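Side-chain contact in aprataxin and PNK-like factor (Homo sapiens, PDB 5W7W), which acts as a histone chaperone in single- and double-strand DNA break repair and, through its FHA domain, present here, interacts with XRCC1 and XRCC4: residues A[26-31]-A[90-95]. Residues are numbered along the deposited sequence; the frame is centred on the assembly and turned at random.
Sequences TVIGRG and DSFSLL
Ile-28 and Phe-92 approach each other from opposite directions and meet between the two sheets of the FHA domain, an example of how the sheets of a beta sandwich meet through apolar side chains. The isoleucine meets the ring with its terminal methyl: CD1 of Ile-28 lies 3.6 Å from CE2 of Phe-92 and 3.8 Å from its CZ, arriving obliquely at the far end of the ring. An extended outer torsion (chi2 168°) carries that methyl out to the aromatic carbons.

Leu-94 adds the second apolar pairing. Its CD2 sits 3.9 Å from Ile-28 CD1, which thus touches both residues; the same CD2 lies at the edge of the Phe-92 ring, in its plane. CD1 of Leu-94 instead packs on backbone, 4.1 Å from the CA of Gly-29.

No hydrogen bond crosses the interface. Within 90-95, Ser-93 OG donates to Leu-95 O (2.7 Å) where the chain turns its corner at Leu-94.

Ile-28 also rests on Ala-46 and Leu-48 of the adjacent strand 46-51, while Phe-92 touches Ile-103 of strand 100-105; the buried cluster thus joins edge strand 24-28 of the four-stranded sheet to inner strand 91-93 of the six-stranded one.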
loop_
_atom_site.group_PDB
_atom_site.type_symbol
_atom_site.label_atom_id
_atom_site.label_comp_id
_atom_site.label_asym_id
_atom_site.label_seq_id
_atom_site.Cartn_x
_atom_site.Cartn_y
_atom_site.Cartn_z
ATOM N N THR A 26 -9.171 -3.417 -2.316
ATOM C CA THR A 26 -8.766 -4.149 -1.117
ATOM C C THR A 26 -8.550 -3.132 -0.010
ATOM O O THR A 26 -7.734 -2.222 -0.162
ATOM C CB THR A 26 -7.468 -4.928 -1.358
ATOM O OG1 THR A 26 -7.653 -5.871 -2.420
ATOM C CG2 THR A 26 -7.047 -5.711 -0.119
ATOM N N VAL A 27 -9.260 -3.283 1.103
ATOM C CA VAL A 27 -9.040 -2.442 2.274
ATOM C C VAL A 27 -7.792 -2.936 2.983
ATOM O O VAL A 27 -7.621 -4.143 3.176
ATOM C CB VAL A 27 -10.261 -2.491 3.200
ATOM C CG1 VAL A 27 -10.015 -1.666 4.464
ATOM C CG2 VAL A 27 -11.492 -1.998 2.481
ATOM N N ILE A 28 -6.897 -2.014 3.327
ATOM C CA ILE A 28 -5.690 -2.364 4.058
ATOM C C ILE A 28 -5.616 -1.574 5.357
ATOM O O ILE A 28 -6.273 -0.552 5.552
ATOM C CB ILE A 28 -4.407 -2.187 3.219
ATOM C CG1 ILE A 28 -4.189 -0.728 2.839
ATOM C CG2 ILE A 28 -4.456 -3.084 1.970
ATOM C CD1 ILE A 28 -2.805 -0.454 2.270
ATOM N N GLY A 29 -4.810 -2.086 6.263
ATOM C CA GLY A 29 -4.689 -1.573 7.603
ATOM C C GLY A 29 -4.259 -2.715 8.496
ATOM O O GLY A 29 -3.627 -3.660 8.031
ATOM N N ARG A 30 -4.623 -2.627 9.761
ATOM C CA ARG A 30 -4.317 -3.747 10.636
ATOM C C ARG A 30 -5.190 -4.942 10.277
ATOM O O ARG A 30 -6.286 -4.810 9.722
ATOM C CB ARG A 30 -4.433 -3.363 12.109
ATOM C CG ARG A 30 -5.795 -2.988 12.596
ATOM C CD ARG A 30 -5.719 -2.798 14.111
ATOM N NE ARG A 30 -7.005 -2.439 14.711
ATOM C CZ ARG A 30 -7.317 -1.244 15.219
ATOM N NH1 ARG A 30 -6.444 -0.236 15.228
ATOM N NH2 ARG A 30 -8.526 -1.061 15.736
ATOM N N GLY A 31 -4.665 -6.123 10.554
ATOM C CA GLY A 31 -5.368 -7.343 10.249
ATOM C C GLY A 31 -4.462 -8.376 9.616
ATOM O O GLY A 31 -3.253 -8.167 9.437
ATOM N N ASP A 90 7.694 2.086 -6.837
ATOM C CA ASP A 90 7.332 3.059 -5.823
ATOM C C ASP A 90 7.092 2.334 -4.496
ATOM O O ASP A 90 6.912 1.117 -4.446
ATOM C CB ASP A 90 6.024 3.761 -6.187
ATOM C CG ASP A 90 6.120 4.699 -7.364
ATOM O OD1 ASP A 90 7.233 4.963 -7.861
ATOM O OD2 ASP A 90 5.049 5.201 -7.778
ATOM N N SER A 91 7.052 3.106 -3.415
ATOM C CA SER A 91 6.732 2.590 -2.092
ATOM C C SER A 91 5.592 3.400 -1.495
ATOM O O SER A 91 5.411 4.573 -1.814
ATOM C CB SER A 91 7.927 2.672 -1.148
ATOM O OG SER A 91 9.019 1.881 -1.602
ATOM N N PHE A 92 4.842 2.761 -0.603
ATOM C CA PHE A 92 3.924 3.481 0.269
ATOM C C PHE A 92 4.080 2.910 1.668
ATOM O O PHE A 92 4.650 1.835 1.855
ATOM C CB PHE A 92 2.461 3.363 -0.185
ATOM C CG PHE A 92 1.822 2.060 0.164
ATOM C CD1 PHE A 92 1.934 0.969 -0.681
ATOM C CD2 PHE A 92 1.110 1.909 1.336
ATOM C CE1 PHE A 92 1.357 -0.238 -0.347
ATOM C CE2 PHE A 92 0.536 0.710 1.664
ATOM C CZ PHE A 92 0.656 -0.366 0.817
ATOM N N SER A 93 3.569 3.624 2.665
ATOM C CA SER A 93 3.630 3.107 4.020
ATOM C C SER A 93 2.410 3.533 4.816
ATOM O O SER A 93 1.735 4.525 4.511
ATOM C CB SER A 93 4.905 3.546 4.730
ATOM O OG SER A 93 4.935 4.946 4.933
ATOM N N LEU A 94 2.157 2.765 5.869
ATOM C CA LEU A 94 1.027 3.031 6.746
ATOM C C LEU A 94 1.418 3.798 8.004
ATOM O O LEU A 94 0.544 4.373 8.659
ATOM C CB LEU A 94 0.314 1.728 7.125
ATOM C CG LEU A 94 -0.211 0.917 5.944
ATOM C CD1 LEU A 94 -0.967 -0.295 6.483
ATOM C CD2 LEU A 94 -1.102 1.729 5.060
ATOM N N LEU A 95 2.696 3.816 8.366
ATOM C CA LEU A 95 3.250 4.743 9.348
ATOM C C LEU A 95 4.452 5.398 8.687
ATOM O O LEU A 95 4.958 4.936 7.661
ATOM C CB LEU A 95 3.668 4.060 10.660
ATOM C CG LEU A 95 2.540 3.427 11.459
ATOM C CD1 LEU A 95 3.129 2.685 12.633
ATOM C CD2 LEU A 95 1.547 4.480 11.950
#